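Local coordinates for probable quinone reductase Qor (NADPH:quinone reductase) (Zeta-crystallin homolog protein) (Mycobacterium tuberculosis, PDB 4RVU) that binds NADPH and probably catalyses the transfer of its electrons to quinones, as a zeta-crystallin-like quinone reductase, at residues A[125-128]-A[129-133]; A[156-159]-A[160-164]; A[292-296]-A[297-301]; A[41-44]-A[45-49]. One frame throughout, in Å; residues are numbered along the deposited sequence.

Contact 1: residues A[125-128]-A[129-133]. With NDP (NADPH dihydro-nicotinamide-adenine-dinucleotide phosphate), chain E.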
# COMPACT_ATOMS: atom_id res chain seq x y z
N SER A 125 6.02 -8.88 -27.97
CA SER A 125 5.81 -7.48 -27.61
C SER A 125 4.83 -7.39 -26.45
O SER A 125 4.84 -6.42 -25.69
CB SER A 125 5.23 -6.71 -28.80
OG SER A 125 6.20 -6.49 -29.80
N ALA A 126 3.97 -8.40 -26.32
CA ALA A 126 2.76 -8.28 -25.51
C ALA A 126 2.81 -8.97 -24.15
O ALA A 126 2.23 -8.47 -23.19
CB ALA A 126 1.55 -8.78 -26.29
N LEU A 127 3.46 -10.13 -24.06
CA LEU A 127 3.27 -10.97 -22.87
C LEU A 127 3.77 -10.41 -21.54
O LEU A 127 2.98 -10.23 -20.62
CB LEU A 127 3.82 -12.39 -23.07
CG LEU A 127 3.36 -13.30 -21.92
CD1 LEU A 127 1.86 -13.61 -22.00
CD2 LEU A 127 4.17 -14.60 -21.79
N LEU A 128 5.07 -10.17 -21.40
CA LEU A 128 5.58 -9.71 -20.09
C LEU A 128 4.91 -8.40 -19.70
O LEU A 128 4.44 -8.24 -18.57
CB LEU A 128 7.11 -9.54 -20.11
CG LEU A 128 7.77 -9.35 -18.73
CD1 LEU A 128 9.21 -9.87 -18.74
CD2 LEU A 128 7.75 -7.90 -18.27
N LYS A 129 4.87 -7.46 -20.63
CA LYS A 129 4.31 -6.15 -20.34
C LYS A 129 2.79 -6.20 -20.18
O LYS A 129 2.21 -5.47 -19.36
CB LYS A 129 4.75 -5.16 -21.40
CG LYS A 129 6.26 -4.92 -21.44
CD LYS A 129 6.61 -4.18 -22.73
CE LYS A 129 7.96 -4.56 -23.32
NZ LYS A 129 8.23 -6.04 -23.47
N GLY A 130 2.13 -7.06 -20.95
CA GLY A 130 0.69 -7.23 -20.86
C GLY A 130 0.23 -7.91 -19.58
O GLY A 130 -0.81 -7.54 -19.02
N LEU A 131 0.99 -8.92 -19.13
CA LEU A 131 0.71 -9.56 -17.84
C LEU A 131 0.88 -8.53 -16.74
O LEU A 131 0.15 -8.52 -15.73
CB LEU A 131 1.65 -10.75 -17.59
CG LEU A 131 1.50 -12.00 -18.47
CD1 LEU A 131 2.68 -12.97 -18.24
CD2 LEU A 131 0.19 -12.71 -18.18
N THR A 132 1.85 -7.64 -16.92
CA THR A 132 2.09 -6.58 -15.93
C THR A 132 0.93 -5.59 -15.91
O THR A 132 0.42 -5.25 -14.85
CB THR A 132 3.41 -5.86 -16.20
OG1 THR A 132 4.48 -6.81 -16.11
CG2 THR A 132 3.63 -4.75 -15.18
N ALA A 133 0.50 -5.12 -17.08
CA ALA A 133 -0.67 -4.24 -17.13
C ALA A 133 -1.89 -4.93 -16.51
O ALA A 133 -2.65 -4.31 -15.77
CB ALA A 133 -0.97 -3.80 -18.57
PA NDP E . 9.37 1.49 -21.45
O1A NDP E . 9.10 1.00 -22.84
O2A NDP E . 8.28 2.17 -20.68
O5B NDP E . 10.66 2.45 -21.48
C5B NDP E . 10.96 3.28 -20.37
C4B NDP E . 10.31 4.64 -20.60
O4B NDP E . 10.32 5.43 -19.41
C3B NDP E . 11.08 5.45 -21.63
O3B NDP E . 10.62 5.18 -22.96
C2B NDP E . 10.80 6.88 -21.22
O2B NDP E . 9.73 7.42 -21.97
C1B NDP E . 10.44 6.81 -19.75
N9A NDP E . 11.53 7.46 -18.99
C8A NDP E . 11.41 8.54 -18.20
N7A NDP E . 12.60 8.89 -17.67
C5A NDP E . 13.52 8.03 -18.13
C6A NDP E . 14.98 7.83 -17.97
N6A NDP E . 15.70 8.66 -17.18
N1A NDP E . 15.56 6.81 -18.63
C2A NDP E . 14.84 5.98 -19.41
N3A NDP E . 13.52 6.10 -19.61
C4A NDP E . 12.81 7.08 -19.00
O3 NDP E . 9.93 0.26 -20.59
PN NDP E . 9.03 -1.04 -20.29
O1N NDP E . 7.68 -0.85 -20.92
O2N NDP E . 9.87 -2.25 -20.61
O5D NDP E . 8.85 -0.98 -18.70
C5D NDP E . 8.23 0.15 -18.08
C4D NDP E . 8.66 0.24 -16.63
O4D NDP E . 7.98 -0.76 -15.86
C3D NDP E . 10.14 -0.03 -16.47
O3D NDP E . 10.64 0.83 -15.46
C2D NDP E . 10.22 -1.47 -15.98
O2D NDP E . 11.36 -1.64 -15.14
C1D NDP E . 8.91 -1.62 -15.22
N1N NDP E . 8.37 -2.98 -15.23
C2N NDP E . 8.01 -3.52 -14.06
C3N NDP E . 7.46 -4.80 -13.97
C7N NDP E . 7.09 -5.34 -12.63
O7N NDP E . 6.55 -6.43 -12.56
N7N NDP E . 7.34 -4.61 -11.55
C4N NDP E . 7.25 -5.63 -15.21
C5N NDP E . 7.67 -4.93 -16.42
C6N NDP E . 8.21 -3.64 -16.38
P2B NDP E . 9.45 9.01 -21.98
O1X NDP E . 10.35 9.54 -20.90
O2X NDP E . 9.83 9.44 -23.36
O3X NDP E . 7.98 9.13 -21.69
O HOH W 1 5.88 -7.57 -23.36
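Thr132 OG1 donates to Leu128 O at 2.8 Å, one turn back along the same helix, and Thr132 N reaches that carbonyl from the other face of its plane, so two donors of one residue grip a single oxygen. The hydroxyl can do this because chi1 of -60° lays OG1 beside the backbone N and puts CG2 anti to that N, toward the nicotinamide. Gly130 N to Ala126 O and Leu131 N to Leu127 O precede it in the i to i+4 series. A water ties the flanks of the turn together: it accepts from Lys129 N (2.9 Å) and Lys129 NZ (2.8 Å) and donates weakly to Ser125 O. The lysine chain, bent at its last two torsions, curls back to it; its ammonium also bonds Asn44 OD1 and forms a salt bridge with Glu66, partners that probably balance its charge in this buried place.

Apolar contact runs along another face, where Leu127 CG meets Leu131 CD1 at 3.8 Å and the two side chains cross obliquely.

The cofactor lies against a third set of atoms. Thr132 OG1 comes within 3.1 Å of C4N of NADPH, the nicotinamide carbon that carries the hydride, while Leu128 CD2 packs on C5N at 3.5 Å. Lys129 CD passes 3.9 Å from O1N of the pyrophosphate.

These residues belong to the buried middle of helix 120-140. Leu127 and Leu131 face helix 280-295, Lys129 and Ala133 rest on helix 157-168, and Ser125 and Lys129 touch strand 327-331.

Contact 2: residues A[156-159]-A[160-164]. With NDP (NADPH dihydro-nicotinamide-adenine-dinucleotide phosphate), chain E.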
# COMPACT_ATOMS: atom_id res chain seq x y z
N GLY A 156 5.53 4.16 -23.60
CA GLY A 156 6.42 3.02 -23.40
C GLY A 156 5.66 1.72 -23.59
O GLY A 156 4.46 1.73 -23.85
N GLY A 157 6.36 0.59 -23.46
CA GLY A 157 5.75 -0.72 -23.64
C GLY A 157 4.58 -0.97 -22.71
O GLY A 157 3.47 -1.25 -23.16
N VAL A 158 4.83 -0.88 -21.41
CA VAL A 158 3.77 -1.06 -20.43
C VAL A 158 2.75 0.07 -20.51
O VAL A 158 1.54 -0.16 -20.44
CB VAL A 158 4.33 -1.16 -19.00
CG1 VAL A 158 3.20 -1.33 -18.00
CG2 VAL A 158 5.30 -2.32 -18.88
N GLY A 159 3.25 1.30 -20.66
CA GLY A 159 2.40 2.47 -20.70
C GLY A 159 1.26 2.41 -21.71
O GLY A 159 0.11 2.73 -21.37
N LEU A 160 1.57 2.02 -22.94
CA LEU A 160 0.56 1.97 -23.99
C LEU A 160 -0.48 0.89 -23.69
O LEU A 160 -1.66 1.05 -23.98
CB LEU A 160 1.20 1.75 -25.37
CG LEU A 160 1.98 2.92 -25.96
CD1 LEU A 160 2.77 2.42 -27.17
CD2 LEU A 160 1.03 4.04 -26.36
N ILE A 161 -0.04 -0.23 -23.10
CA ILE A 161 -0.98 -1.30 -22.78
C ILE A 161 -1.90 -0.88 -21.62
O ILE A 161 -3.11 -1.10 -21.68
CB ILE A 161 -0.26 -2.64 -22.46
CG1 ILE A 161 0.53 -3.12 -23.69
CG2 ILE A 161 -1.29 -3.72 -22.11
CD1 ILE A 161 1.39 -4.38 -23.43
N LEU A 162 -1.31 -0.27 -20.59
CA LEU A 162 -2.11 0.25 -19.47
C LEU A 162 -3.17 1.23 -19.97
O LEU A 162 -4.33 1.17 -19.56
CB LEU A 162 -1.21 0.95 -18.43
CG LEU A 162 -0.45 0.04 -17.47
CD1 LEU A 162 0.60 0.81 -16.70
CD2 LEU A 162 -1.43 -0.64 -16.50
N THR A 163 -2.76 2.12 -20.87
CA THR A 163 -3.64 3.19 -21.33
C THR A 163 -4.82 2.63 -22.11
O THR A 163 -5.97 2.93 -21.81
CB THR A 163 -2.85 4.19 -22.17
OG1 THR A 163 -1.84 4.78 -21.34
CG2 THR A 163 -3.76 5.29 -22.72
N GLN A 164 -4.53 1.75 -23.07
CA GLN A 164 -5.58 1.13 -23.86
C GLN A 164 -6.53 0.32 -23.00
O GLN A 164 -7.76 0.43 -23.15
CB GLN A 164 -4.99 0.23 -24.93
CG GLN A 164 -4.17 0.95 -25.97
CD GLN A 164 -3.60 -0.03 -26.97
OE1 GLN A 164 -4.30 -0.48 -27.88
NE2 GLN A 164 -2.33 -0.39 -26.79
PA NDP E . 9.37 1.49 -21.45
O1A NDP E . 9.10 1.00 -22.84
O2A NDP E . 8.28 2.17 -20.68
O5B NDP E . 10.66 2.45 -21.48
C5B NDP E . 10.96 3.28 -20.37
C4B NDP E . 10.31 4.64 -20.60
O4B NDP E . 10.32 5.43 -19.41
C3B NDP E . 11.08 5.45 -21.63
O3B NDP E . 10.62 5.18 -22.96
C2B NDP E . 10.80 6.88 -21.22
O2B NDP E . 9.73 7.42 -21.97
C1B NDP E . 10.44 6.81 -19.75
N9A NDP E . 11.53 7.46 -18.99
C8A NDP E . 11.41 8.54 -18.20
N7A NDP E . 12.60 8.89 -17.67
C5A NDP E . 13.52 8.03 -18.13
C6A NDP E . 14.98 7.83 -17.97
N6A NDP E . 15.70 8.66 -17.18
N1A NDP E . 15.56 6.81 -18.63
C2A NDP E . 14.84 5.98 -19.41
N3A NDP E . 13.52 6.10 -19.61
C4A NDP E . 12.81 7.08 -19.00
O3 NDP E . 9.93 0.26 -20.59
PN NDP E . 9.03 -1.04 -20.29
O1N NDP E . 7.68 -0.85 -20.92
O2N NDP E . 9.87 -2.25 -20.61
O5D NDP E . 8.85 -0.98 -18.70
C5D NDP E . 8.23 0.15 -18.08
C4D NDP E . 8.66 0.24 -16.63
O4D NDP E . 7.98 -0.76 -15.86
C3D NDP E . 10.14 -0.03 -16.47
O3D NDP E . 10.64 0.83 -15.46
C2D NDP E . 10.22 -1.47 -15.98
O2D NDP E . 11.36 -1.64 -15.14
C1D NDP E . 8.91 -1.62 -15.22
N1N NDP E . 8.37 -2.98 -15.23
C2N NDP E . 8.01 -3.52 -14.06
C3N NDP E . 7.46 -4.80 -13.97
C7N NDP E . 7.09 -5.34 -12.63
O7N NDP E . 6.55 -6.43 -12.56
N7N NDP E . 7.34 -4.61 -11.55
C4N NDP E . 7.25 -5.63 -15.21
C5N NDP E . 7.67 -4.93 -16.42
C6N NDP E . 8.21 -3.64 -16.38
P2B NDP E . 9.45 9.01 -21.98
O1X NDP E . 10.35 9.54 -20.90
O2X NDP E . 9.83 9.44 -23.36
O3X NDP E . 7.98 9.13 -21.69
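This is a local contact along the first turns of helix 157-168, which joins strands 148-151 and 172-176 and meets the pyrophosphate of NADPH with its N-terminus. Val158 and Leu162, one turn apart, lie side by side and point the same way, with Val158 CG1 3.6 Å from Leu162 CD1. The valine's CG1 is anti to its backbone nitrogen (chi1 179°), which directs that branch down the helix and leaves CG2 to touch the phosphate oxygen O1N of NADPH at 3.5 Å.

Gly157 N donates to O1A of NADPH at 2.8 Å, almost straight, and Val158 N donates to O1N at 2.9 Å, so adjacent amides of the first turn hold one oxygen on each phosphate. The helix dipole would probably favour these negative groups. Gly156, the N-cap residue, brings its CA to 3.4 Å from O2A. With Gly154 and Gly159 it fits the glycine-rich GxGxxG pattern of Rossmann folds, in a beta-alpha-beta unit.

Backbone bonds begin with Leu160 N to Gly156 O. Gly159 O is gripped twice, by Thr163 N and, from the opposite face of its plane, by Thr163 OG1 at 2.8 Å. Leu160 O likewise takes Gln164 N and, well above its plane, Gln164 NE2 at 3.2 Å; the glutamine, its amide turned back toward Leu160 O, presents OE1 to Thr300 N. Ile161 and Leu162 pack on Ala133 of helix 120-140, while Thr163 faces strand 172-176.

Contact 3: residues A[292-296]-A[297-301]. Unlike the reference sequence in segment 292-296: Asn295 (reference Gly).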
# COMPACT_ATOMS: atom_id res chain seq x y z
N ASP A 292 -7.54 -12.41 -24.76
CA ASP A 292 -8.93 -12.00 -24.99
C ASP A 292 -9.03 -10.52 -25.37
O ASP A 292 -9.73 -10.15 -26.32
CB ASP A 292 -9.80 -12.28 -23.76
CG ASP A 292 -10.03 -13.77 -23.53
OD1 ASP A 292 -9.63 -14.59 -24.38
OD2 ASP A 292 -10.62 -14.12 -22.48
N ALA A 293 -8.32 -9.68 -24.64
CA ALA A 293 -8.31 -8.23 -24.88
C ALA A 293 -7.68 -7.90 -26.24
O ALA A 293 -8.18 -7.04 -26.96
CB ALA A 293 -7.58 -7.50 -23.75
N ILE A 294 -6.61 -8.54 -26.58
CA ILE A 294 -6.01 -8.34 -27.88
C ILE A 294 -6.98 -8.76 -29.00
O ILE A 294 -7.14 -8.10 -29.99
CB ILE A 294 -4.73 -9.16 -27.98
CG1 ILE A 294 -3.67 -8.57 -27.09
CG2 ILE A 294 -4.21 -9.26 -29.41
CD1 ILE A 294 -2.40 -9.35 -27.09
N ASN A 295 -7.59 -9.93 -28.86
CA ASN A 295 -8.46 -10.40 -29.96
C ASN A 295 -9.78 -9.68 -30.07
O ASN A 295 -10.35 -9.73 -31.12
CB ASN A 295 -8.65 -11.90 -30.03
CG ASN A 295 -9.04 -12.44 -31.49
OD1 ASN A 295 -9.03 -11.69 -32.52
ND2 ASN A 295 -9.38 -13.72 -31.54
N SER A 296 -10.23 -9.01 -29.02
CA SER A 296 -11.42 -8.17 -29.18
C SER A 296 -11.06 -6.76 -29.60
O SER A 296 -11.94 -5.91 -29.83
CB SER A 296 -12.23 -8.14 -27.89
OG SER A 296 -11.55 -7.42 -26.86
N GLU A 297 -9.76 -6.50 -29.72
CA GLU A 297 -9.22 -5.17 -30.00
C GLU A 297 -9.54 -4.18 -28.89
O GLU A 297 -9.57 -2.97 -29.10
CB GLU A 297 -9.67 -4.65 -31.38
CG GLU A 297 -9.15 -5.47 -32.54
CD GLU A 297 -9.51 -4.89 -33.90
OE1 GLU A 297 -10.52 -5.32 -34.49
OE2 GLU A 297 -8.77 -4.00 -34.38
N ALA A 298 -9.79 -4.71 -27.69
CA ALA A 298 -9.82 -3.89 -26.48
C ALA A 298 -8.47 -3.22 -26.33
O ALA A 298 -8.36 -2.07 -25.88
CB ALA A 298 -10.13 -4.74 -25.26
N ILE A 299 -7.42 -3.96 -26.68
CA ILE A 299 -6.09 -3.39 -26.82
C ILE A 299 -5.48 -3.87 -28.13
O ILE A 299 -5.89 -4.91 -28.67
CB ILE A 299 -5.14 -3.78 -25.67
CG1 ILE A 299 -4.73 -5.25 -25.76
CG2 ILE A 299 -5.75 -3.43 -24.29
CD1 ILE A 299 -3.74 -5.68 -24.68
N THR A 300 -4.52 -3.11 -28.64
CA THR A 300 -3.73 -3.52 -29.79
C THR A 300 -2.26 -3.29 -29.46
O THR A 300 -1.85 -2.15 -29.23
CB THR A 300 -4.12 -2.73 -31.06
OG1 THR A 300 -5.48 -3.03 -31.41
CG2 THR A 300 -3.21 -3.11 -32.25
N VAL A 301 -1.47 -4.36 -29.42
CA VAL A 301 -0.06 -4.23 -29.07
C VAL A 301 0.76 -4.12 -30.34
O VAL A 301 0.91 -5.09 -31.08
CB VAL A 301 0.43 -5.43 -28.25
CG1 VAL A 301 1.92 -5.25 -27.91
CG2 VAL A 301 -0.39 -5.56 -26.97
O HOH W 2 -5.72 -6.19 -31.17
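Ile294 O is held from two directions: Glu297 N donates to it at 3.1 Å from well above the carbonyl plane, and a water donates to it at 2.7 Å. The same water gives its other hydrogen to Ile299 O and accepts from Thr300 OG1, bridging the end of the helix to the extended loop that follows. Ile299 N closes a wider loop onto Ala293 O at 3.2 Å, a nearly straight bond at the hydrogen (168°). Ser296 OG adds a weak bond from Ala298 N.

Apolar side chains meet across the same turn. With chi1 of 72°, Ile299 CG1 is set between its backbone N and carbonyl carbon, the orientation that brings it 3.7 Å from Ile294 CG1. The same two residues also meet by a CA-H...O contact, Ile294 CA to Ile299 O at 3.5 Å. Ala293 CB touches Ala298 CB at 4.0 Å, and Ile294 CD1 approaches Val301 CG2. Ile294 and Val301 also meet helix 120-140, whereas Ile299 packs on Gln164 and Trp165 of helix 157-168.

Positive phi at Glu297 (63°), together with the bonds back into the last turn, makes this a Schellman motif at the C-terminus of helix 280-295.

Contact 4: residues A[41-44]-A[45-49]. With NDP (NADPH dihydro-nicotinamide-adenine-dinucleotide phosphate), chain E.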
# COMPACT_ATOMS: atom_id res chain seq x y z
N ILE A 41 12.11 -11.99 -29.66
CA ILE A 41 12.59 -11.93 -28.28
C ILE A 41 12.23 -10.58 -27.70
O ILE A 41 12.53 -9.54 -28.29
CB ILE A 41 14.11 -12.13 -28.26
CG1 ILE A 41 14.45 -13.53 -28.77
CG2 ILE A 41 14.69 -11.94 -26.85
CD1 ILE A 41 15.85 -13.64 -29.33
N GLY A 42 11.59 -10.57 -26.53
CA GLY A 42 11.15 -9.32 -25.94
C GLY A 42 12.30 -8.58 -25.27
O GLY A 42 13.17 -9.19 -24.66
N VAL A 43 12.30 -7.26 -25.40
CA VAL A 43 13.22 -6.42 -24.64
C VAL A 43 12.45 -5.77 -23.49
O VAL A 43 11.35 -5.24 -23.68
CB VAL A 43 13.87 -5.35 -25.55
CG1 VAL A 43 14.75 -4.41 -24.73
CG2 VAL A 43 14.71 -6.04 -26.61
N ASN A 44 13.02 -5.83 -22.29
CA ASN A 44 12.34 -5.26 -21.12
C ASN A 44 13.29 -4.42 -20.30
O ASN A 44 14.47 -4.73 -20.23
CB ASN A 44 11.73 -6.37 -20.28
CG ASN A 44 10.60 -7.05 -21.00
OD1 ASN A 44 9.49 -6.50 -21.08
ND2 ASN A 44 10.87 -8.22 -21.58
N PHE A 45 12.77 -3.36 -19.67
CA PHE A 45 13.66 -2.46 -18.94
C PHE A 45 14.43 -3.20 -17.84
O PHE A 45 15.57 -2.85 -17.54
CB PHE A 45 12.91 -1.26 -18.36
CG PHE A 45 13.70 0.01 -18.43
CD1 PHE A 45 14.69 0.28 -17.49
CD2 PHE A 45 13.47 0.92 -19.44
CE1 PHE A 45 15.44 1.45 -17.57
CE2 PHE A 45 14.21 2.09 -19.53
CZ PHE A 45 15.19 2.36 -18.59
N ILE A 46 13.82 -4.23 -17.28
CA ILE A 46 14.49 -5.02 -16.26
C ILE A 46 15.75 -5.69 -16.78
O ILE A 46 16.67 -5.96 -16.00
CB ILE A 46 13.56 -6.06 -15.59
CG1 ILE A 46 14.16 -6.57 -14.27
CG2 ILE A 46 13.26 -7.22 -16.50
CD1 ILE A 46 13.27 -7.56 -13.54
N ASP A 47 15.80 -5.97 -18.09
CA ASP A 47 17.00 -6.56 -18.69
C ASP A 47 18.20 -5.65 -18.42
O ASP A 47 19.32 -6.14 -18.23
CB ASP A 47 16.85 -6.74 -20.22
CG ASP A 47 15.65 -7.60 -20.62
OD1 ASP A 47 15.11 -8.35 -19.77
OD2 ASP A 47 15.26 -7.54 -21.81
N THR A 48 17.97 -4.34 -18.41
CA THR A 48 19.06 -3.38 -18.22
C THR A 48 19.58 -3.41 -16.78
O THR A 48 20.75 -3.11 -16.54
CB THR A 48 18.66 -1.94 -18.56
OG1 THR A 48 17.79 -1.41 -17.55
CG2 THR A 48 17.98 -1.87 -19.93
N TYR A 49 18.71 -3.76 -15.83
CA TYR A 49 19.10 -3.80 -14.41
C TYR A 49 19.97 -5.02 -14.16
O TYR A 49 20.93 -4.97 -13.38
CB TYR A 49 17.88 -3.84 -13.47
CG TYR A 49 16.84 -2.73 -13.62
CD1 TYR A 49 17.20 -1.41 -13.88
CD2 TYR A 49 15.49 -3.02 -13.48
CE1 TYR A 49 16.22 -0.41 -14.01
CE2 TYR A 49 14.51 -2.04 -13.60
CZ TYR A 49 14.88 -0.74 -13.87
OH TYR A 49 13.89 0.22 -14.00
PA NDP E . 9.37 1.49 -21.45
O1A NDP E . 9.10 1.00 -22.84
O2A NDP E . 8.28 2.17 -20.68
O5B NDP E . 10.66 2.45 -21.48
C5B NDP E . 10.96 3.28 -20.37
C4B NDP E . 10.31 4.64 -20.60
O4B NDP E . 10.32 5.43 -19.41
C3B NDP E . 11.08 5.45 -21.63
O3B NDP E . 10.62 5.18 -22.96
C2B NDP E . 10.80 6.88 -21.22
O2B NDP E . 9.73 7.42 -21.97
C1B NDP E . 10.44 6.81 -19.75
N9A NDP E . 11.53 7.46 -18.99
C8A NDP E . 11.41 8.54 -18.20
N7A NDP E . 12.60 8.89 -17.67
C5A NDP E . 13.52 8.03 -18.13
C6A NDP E . 14.98 7.83 -17.97
N6A NDP E . 15.70 8.66 -17.18
N1A NDP E . 15.56 6.81 -18.63
C2A NDP E . 14.84 5.98 -19.41
N3A NDP E . 13.52 6.10 -19.61
C4A NDP E . 12.81 7.08 -19.00
O3 NDP E . 9.93 0.26 -20.59
PN NDP E . 9.03 -1.04 -20.29
O1N NDP E . 7.68 -0.85 -20.92
O2N NDP E . 9.87 -2.25 -20.61
O5D NDP E . 8.85 -0.98 -18.70
C5D NDP E . 8.23 0.15 -18.08
C4D NDP E . 8.66 0.24 -16.63
O4D NDP E . 7.98 -0.76 -15.86
C3D NDP E . 10.14 -0.03 -16.47
O3D NDP E . 10.64 0.83 -15.46
C2D NDP E . 10.22 -1.47 -15.98
O2D NDP E . 11.36 -1.64 -15.14
C1D NDP E . 8.91 -1.62 -15.22
N1N NDP E . 8.37 -2.98 -15.23
C2N NDP E . 8.01 -3.52 -14.06
C3N NDP E . 7.46 -4.80 -13.97
C7N NDP E . 7.09 -5.34 -12.63
O7N NDP E . 6.55 -6.43 -12.56
N7N NDP E . 7.34 -4.61 -11.55
C4N NDP E . 7.25 -5.63 -15.21
C5N NDP E . 7.67 -4.93 -16.42
C6N NDP E . 8.21 -3.64 -16.38
P2B NDP E . 9.45 9.01 -21.98
O1X NDP E . 10.35 9.54 -20.90
O2X NDP E . 9.83 9.44 -23.36
O3X NDP E . 7.98 9.13 -21.69
O HOH W 3 13.33 -9.86 -21.24
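After strand 40-42 the chain stays extended to Asn44, then turns into a helix, and Asp47 N donates to Asn44 O at 2.8 Å. Asp47 returns the grip: its OD2 accepts from Asn44 N at 2.9 Å, with the N-H lying above the carboxylate plane, so side chain and main chain bond in both directions across the turn. This works because the aspartate CG is turned beside its own backbone N (chi1 -57°), which swings the carboxylate back toward Asn44 N. OD2 is also bonded by Tyr100 OH, and Asp47 OD1 lies 2.8 Å from a water, which also accepts from Asn44 ND2. The asparagine amide is further held by Lys129, at OD1, and Glu66, at ND2.

One residue on, Thr48 OG1 donates to Phe45 O at 2.6 Å, in the plane of that carbonyl, and Thr48 N shares the oxygen. Phe45 O also lies over the centre of the Tyr49 ring, 3.9 Å above its plane, and Tyr49 CE1 stands at the edge of the Phe45 ring.

NADPH meets this turn at three points. Phe45 N donates to O2N of the cofactor at 3.2 Å; Phe45 CB touches C3D, and the ring runs along C5B (CD2 to C5B 3.6 Å) toward the adenine; and Tyr49 OH receives a weak bond from O2D at 3.3 Å. A backbone amide for the phosphate, an aromatic side chain spanning the middle of the cofactor and a weak phenol contact are consistent with the GroES-like side of the cleft helping to hold NADPH, on a turn whose shape the buried aspartate helps to fix.

Contacts 1, 2 and 4 are buried and all meet the same NADPH, whereas contact 3 lies farther out, partly exposed and clear of the cofactor. Helix 120-140 of contact 1 is the common neighbour: it packs on contact 2 through Ala133 and Ile161, touches contact 3 through Ala126 and Val301, and reaches contact 4 through the Lys129 ammonium. Contacts 2 and 4 do not touch each other, but backbone amides of both bind the pyrophosphate. Hydroxyls folded onto backbone carbonyls recur in contacts 1, 2 and 4. Carboxylate-to-amide bonding distinguishes contact 4, and a water-bridged helix end distinguishes contact 3, which Gln164 OE1 joins to contact 2.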